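Local coordinates for protein fumarate lyase (Mesorhizobium sp., PDB 3C8T) that belongs to the fumarate lyase superfamily, whose largely helical subunits assemble into tetramers, at residues A[82-87]-A[97-102]; A[36-41]-A[50-55]. All blocks are in the same frame, centred on the assembly; numbering follows the deposited sequence.

Overall arrangement
Both contacts belong to the N-terminal helical part of the lyase fold, at one extremity of an elongated, mostly helical subunit, their centres about 37 and 39 Å from the chain centre. Contact 2 comes first along the chain, pairing helix 23-43 with helix 49-61; contact 1 then lays the loop between helices 80-91 and 104-140 back on helix 80-91. Their centres are about 12 Å apart and they touch directly: L98 packs on I55 and Y97 on A51, while the backbone carbonyl of W100 probably accepts a hydrogen bond from Q41. Loop 97-102 thereby joins the 23-43/49-61 pair to helix 80-91 in one packed unit.

Contact 1: A[82-87]-A[97-102]; sequences PLVEQL and YLHWGA
V84 overlaps the loop with both of its methyls, one reaching L98 and H99 and the other H99 alone. CG1 of V84 lies 4.1 Å from CB of L98, the two side chains running past each other in opposite directions. CG2 of V84 comes obliquely to the imidazole, 3.9 Å from ND1 of H99, and the valine and histidine side chains cross at about a right angle. With chi1 at 168°, V84 sets CG1 anti to its backbone N and CG2 anti to its carbonyl carbon, which spreads the methyls over neighbouring loop residues. One turn further along the helix, CG of L87 meets CD2 of L98 at 4.0 Å, again nearly perpendicular. That same CD2 also rests 4.0 Å from the carbonyl carbon of L87, so it touches backbone as well as side chain.

No hydrogen bond joins the two segments, and the contact is made by van der Waals packing. The polar end of H99 has its partner outside the two segments: ND1 is hydrogen-bonded to the E34 carboxylate on helix 23-43, which would limit rotation of the ring. Within the loop, CB of A102 sits over the ring centre on one face, 3.5 Å above its plane.

R379 of the second subunit hydrogen-bonds to the carbonyl oxygens of L98 and H99, which ties the loop to that subunit. Helix 80-91 also packs on helix 66-76 through P82 and Q86 and on helix 23-43 through L83 and V84, with the loop leading into helix 104-140 laid along it.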
loop_
_atom_site.group_PDB
_atom_site.type_symbol
_atom_site.label_atom_id
_atom_site.label_comp_id
_atom_site.label_asym_id
_atom_site.label_seq_id
_atom_site.Cartn_x
_atom_site.Cartn_y
_atom_site.Cartn_z
ATOM N N PRO A 82 -27.569 20.419 -10.496
ATOM C CA PRO A 82 -27.531 21.092 -11.791
ATOM C C PRO A 82 -28.119 20.240 -12.919
ATOM O O PRO A 82 -28.905 20.754 -13.737
ATOM C CB PRO A 82 -26.025 21.321 -12.020
ATOM C CG PRO A 82 -25.419 21.300 -10.707
ATOM C CD PRO A 82 -26.209 20.319 -9.916
ATOM N N LEU A 83 -27.781 18.951 -12.972
ATOM C CA LEU A 83 -28.417 18.105 -13.974
ATOM C C LEU A 83 -29.967 18.077 -13.822
ATOM O O LEU A 83 -30.707 18.119 -14.829
ATOM C CB LEU A 83 -27.818 16.688 -13.997
ATOM C CG LEU A 83 -28.715 15.678 -14.734
ATOM C CD1 LEU A 83 -28.705 15.911 -16.245
ATOM C CD2 LEU A 83 -28.313 14.246 -14.370
ATOM N N VAL A 84 -30.460 18.025 -12.579
ATOM C CA VAL A 84 -31.925 18.033 -12.345
ATOM C C VAL A 84 -32.546 19.366 -12.828
ATOM O O VAL A 84 -33.627 19.376 -13.400
ATOM C CB VAL A 84 -32.296 17.697 -10.849
ATOM C CG1 VAL A 84 -33.758 17.986 -10.547
ATOM C CG2 VAL A 84 -31.987 16.249 -10.559
ATOM N N GLU A 85 -31.826 20.473 -12.615
ATOM C CA GLU A 85 -32.269 21.778 -13.067
ATOM C C GLU A 85 -32.387 21.787 -14.604
ATOM O O GLU A 85 -33.401 22.221 -15.138
ATOM C CB GLU A 85 -31.320 22.873 -12.569
ATOM C CG GLU A 85 -31.377 23.150 -11.033
ATOM C CD GLU A 85 -30.115 23.897 -10.504
ATOM O OE1 GLU A 85 -29.705 23.685 -9.308
ATOM O OE2 GLU A 85 -29.518 24.691 -11.297
ATOM N N GLN A 86 -31.372 21.289 -15.311
ATOM C CA GLN A 86 -31.433 21.262 -16.776
ATOM C C GLN A 86 -32.597 20.368 -17.217
ATOM O O GLN A 86 -33.393 20.734 -18.069
ATOM C CB GLN A 86 -30.106 20.798 -17.391
ATOM C CG GLN A 86 -28.895 21.752 -17.208
ATOM C CD GLN A 86 -27.717 21.349 -18.087
ATOM O OE1 GLN A 86 -27.914 20.694 -19.113
ATOM N NE2 GLN A 86 -26.491 21.752 -17.709
ATOM N N LEU A 87 -32.738 19.205 -16.603
ATOM C CA LEU A 87 -33.854 18.325 -16.969
ATOM C C LEU A 87 -35.231 18.905 -16.612
ATOM O O LEU A 87 -36.234 18.664 -17.314
ATOM C CB LEU A 87 -33.672 16.943 -16.349
ATOM C CG LEU A 87 -34.604 15.840 -16.838
ATOM C CD1 LEU A 87 -34.766 15.827 -18.378
ATOM C CD2 LEU A 87 -34.132 14.485 -16.344
ATOM N N TYR A 97 -41.578 17.356 -10.472
ATOM C CA TYR A 97 -41.661 16.141 -9.657
ATOM C C TYR A 97 -40.426 15.274 -9.697
ATOM O O TYR A 97 -40.431 14.154 -9.169
ATOM C CB TYR A 97 -42.881 15.308 -10.003
ATOM C CG TYR A 97 -44.184 16.025 -9.771
ATOM C CD1 TYR A 97 -44.878 15.889 -8.568
ATOM C CD2 TYR A 97 -44.711 16.853 -10.765
ATOM C CE1 TYR A 97 -46.074 16.539 -8.374
ATOM C CE2 TYR A 97 -45.884 17.507 -10.589
ATOM C CZ TYR A 97 -46.570 17.348 -9.402
ATOM O OH TYR A 97 -47.758 18.017 -9.261
ATOM N N LEU A 98 -39.379 15.817 -10.302
ATOM C CA LEU A 98 -38.099 15.158 -10.458
ATOM C C LEU A 98 -37.403 15.068 -9.102
ATOM O O LEU A 98 -37.661 15.898 -8.210
ATOM C CB LEU A 98 -37.243 15.977 -11.415
ATOM C CG LEU A 98 -36.732 15.604 -12.824
ATOM C CD1 LEU A 98 -37.145 14.261 -13.373
ATOM C CD2 LEU A 98 -37.032 16.729 -13.806
ATOM N N HIS A 99 -36.543 14.052 -8.940
ATOM C CA HIS A 99 -35.694 13.947 -7.761
ATOM C C HIS A 99 -36.572 14.115 -6.540
ATOM O O HIS A 99 -36.324 14.985 -5.705
ATOM C CB HIS A 99 -34.631 15.054 -7.819
ATOM C CG HIS A 99 -33.468 14.860 -6.896
ATOM N ND1 HIS A 99 -32.353 14.129 -7.247
ATOM C CD2 HIS A 99 -33.217 15.361 -5.659
ATOM C CE1 HIS A 99 -31.473 14.167 -6.262
ATOM N NE2 HIS A 99 -31.972 14.911 -5.287
ATOM N N TRP A 100 -37.625 13.318 -6.436
ATOM C CA TRP A 100 -38.598 13.504 -5.350
ATOM C C TRP A 100 -38.219 12.549 -4.254
ATOM O O TRP A 100 -38.337 11.339 -4.424
ATOM C CB TRP A 100 -39.990 13.178 -5.884
ATOM C CG TRP A 100 -41.157 13.418 -4.968
ATOM C CD1 TRP A 100 -41.704 12.534 -4.060
ATOM C CD2 TRP A 100 -41.961 14.596 -4.911
ATOM N NE1 TRP A 100 -42.783 13.110 -3.423
ATOM C CE2 TRP A 100 -42.971 14.370 -3.936
ATOM C CE3 TRP A 100 -41.928 15.821 -5.587
ATOM C CZ2 TRP A 100 -43.944 15.331 -3.623
ATOM C CZ3 TRP A 100 -42.889 16.778 -5.279
ATOM C CH2 TRP A 100 -43.895 16.519 -4.300
ATOM N N GLY A 101 -37.714 13.088 -3.146
ATOM C CA GLY A 101 -37.295 12.275 -2.012
ATOM C C GLY A 101 -35.879 11.723 -2.126
ATOM O O GLY A 101 -35.395 11.124 -1.179
ATOM N N ALA A 102 -35.236 11.943 -3.276
ATOM C CA ALA A 102 -33.844 11.569 -3.550
ATOM C C ALA A 102 -32.800 12.498 -2.915
ATOM O O ALA A 102 -33.044 13.683 -2.758
ATOM C CB ALA A 102 -33.613 11.518 -5.076
#

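Contact 2: A[36-41]-A[50-55]; sequences ALARAQ and DAAAGI
The two helical segments run nearly antiparallel, at 158° between their directions, and their axes approach to 8.7 Å, with A38 and A52 facing each other at a CA to CA distance of only 5.2 Å. The short distance is consistent with an alanine on each side at this point. The methyl of A52 presses on the opposite backbone: its CB lies 3.5 Å from O of A38 and also approaches the carbonyl carbon of that residue. The two alanine methyls are further apart, 4.4 Å between CB of A38 and CB of A52. Instead, CB of A38 is met by two branches of I55, with CG2 and CD1 each 3.9 Å away. In I55, CG2 stands anti to the backbone N, while CG1 stands anti to the carbonyl carbon (chi1 -78°) and carries CD1 to the same methyl.

No hydrogen bond crosses between the helices. R39 skirts the margin of the interface, and its guanidinium makes a long, weak ion pair with E214 on helix 204-215, the helix on which A36 and A40 also pack. The arrangement is an antiparallel helical hairpin, helices 23-43 and 49-61 joined by a short connection and closely packed through alanines, within the N-terminal part of the mostly helical lyase fold.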
loop_
_atom_site.group_PDB
_atom_site.type_symbol
_atom_site.label_atom_id
_atom_site.label_comp_id
_atom_site.label_asym_id
_atom_site.label_seq_id
_atom_site.Cartn_x
_atom_site.Cartn_y
_atom_site.Cartn_z
ATOM N N ALA A 36 -36.432 6.610 -13.994
ATOM C CA ALA A 36 -36.932 5.382 -13.406
ATOM C C ALA A 36 -37.533 5.701 -12.048
ATOM O O ALA A 36 -38.542 5.105 -11.657
ATOM C CB ALA A 36 -35.825 4.338 -13.298
ATOM N N LEU A 37 -36.952 6.655 -11.326
ATOM C CA LEU A 37 -37.497 7.032 -10.004
ATOM C C LEU A 37 -38.895 7.633 -10.140
ATOM O O LEU A 37 -39.797 7.285 -9.369
ATOM C CB LEU A 37 -36.571 7.994 -9.274
ATOM C CG LEU A 37 -37.066 8.597 -7.947
ATOM C CD1 LEU A 37 -37.268 7.554 -6.837
ATOM C CD2 LEU A 37 -36.106 9.640 -7.525
ATOM N N ALA A 38 -39.063 8.507 -11.136
ATOM C CA ALA A 38 -40.371 9.124 -11.466
ATOM C C ALA A 38 -41.411 8.073 -11.810
ATOM O O ALA A 38 -42.556 8.155 -11.343
ATOM C CB ALA A 38 -40.234 10.101 -12.624
ATOM N N ARG A 39 -41.000 7.083 -12.608
ATOM C CA ARG A 39 -41.887 6.007 -13.024
ATOM C C ARG A 39 -42.310 5.136 -11.873
ATOM O O ARG A 39 -43.494 4.787 -11.744
ATOM C CB ARG A 39 -41.203 5.124 -14.054
ATOM C CG ARG A 39 -42.108 4.763 -15.200
ATOM C CD ARG A 39 -41.906 5.738 -16.342
ATOM N NE ARG A 39 -40.529 5.656 -16.849
ATOM C CZ ARG A 39 -40.080 4.706 -17.671
ATOM N NH1 ARG A 39 -40.900 3.745 -18.107
ATOM N NH2 ARG A 39 -38.805 4.726 -18.066
ATOM N N ALA A 40 -41.339 4.763 -11.042
ATOM C CA ALA A 40 -41.608 4.012 -9.825
ATOM C C ALA A 40 -42.616 4.761 -8.932
ATOM O O ALA A 40 -43.507 4.169 -8.356
ATOM C CB ALA A 40 -40.298 3.728 -9.064
ATOM N N GLN A 41 -42.481 6.073 -8.836
ATOM C CA GLN A 41 -43.342 6.822 -7.963
ATOM C C GLN A 41 -44.769 6.977 -8.519
ATOM O O GLN A 41 -45.719 7.044 -7.758
ATOM C CB GLN A 41 -42.680 8.159 -7.639
ATOM C CG GLN A 41 -41.650 8.010 -6.538
ATOM C CD GLN A 41 -40.760 9.190 -6.393
ATOM O OE1 GLN A 41 -40.556 9.951 -7.350
ATOM N NE2 GLN A 41 -40.210 9.368 -5.187
ATOM N N ASP A 50 -49.241 11.757 -15.056
ATOM C CA ASP A 50 -48.832 12.634 -16.173
ATOM C C ASP A 50 -47.524 13.359 -15.908
ATOM O O ASP A 50 -46.820 13.779 -16.827
ATOM C CB ASP A 50 -49.921 13.640 -16.546
ATOM C CG ASP A 50 -50.824 14.009 -15.360
ATOM O OD1 ASP A 50 -50.382 14.751 -14.438
ATOM O OD2 ASP A 50 -51.988 13.540 -15.356
ATOM N N ALA A 51 -47.189 13.504 -14.637
ATOM C CA ALA A 51 -45.909 14.072 -14.286
ATOM C C ALA A 51 -44.798 13.096 -14.694
ATOM O O ALA A 51 -43.794 13.507 -15.263
ATOM C CB ALA A 51 -45.866 14.383 -12.797
ATOM N N ALA A 52 -44.992 11.808 -14.417
ATOM C CA ALA A 52 -44.010 10.768 -14.817
ATOM C C ALA A 52 -43.943 10.590 -16.335
ATOM O O ALA A 52 -42.855 10.507 -16.905
ATOM C CB ALA A 52 -44.282 9.408 -14.093
ATOM N N ALA A 53 -45.115 10.567 -16.985
ATOM C CA ALA A 53 -45.201 10.517 -18.448
ATOM C C ALA A 53 -44.420 11.674 -19.063
ATOM O O ALA A 53 -43.635 11.489 -19.991
ATOM C CB ALA A 53 -46.673 10.560 -18.885
ATOM N N GLY A 54 -44.631 12.870 -18.514
ATOM C CA GLY A 54 -43.970 14.093 -18.980
ATOM C C GLY A 54 -42.471 13.980 -18.779
ATOM O O GLY A 54 -41.693 14.296 -19.662
ATOM N N ILE A 55 -42.065 13.518 -17.605
ATOM C CA ILE A 55 -40.644 13.314 -17.337
ATOM C C ILE A 55 -40.061 12.259 -18.304
ATOM O O ILE A 55 -38.994 12.469 -18.876
ATOM C CB ILE A 55 -40.398 12.919 -15.839
ATOM C CG1 ILE A 55 -40.477 14.163 -14.928
ATOM C CG2 ILE A 55 -39.037 12.162 -15.651
ATOM C CD1 ILE A 55 -40.964 13.840 -13.557
#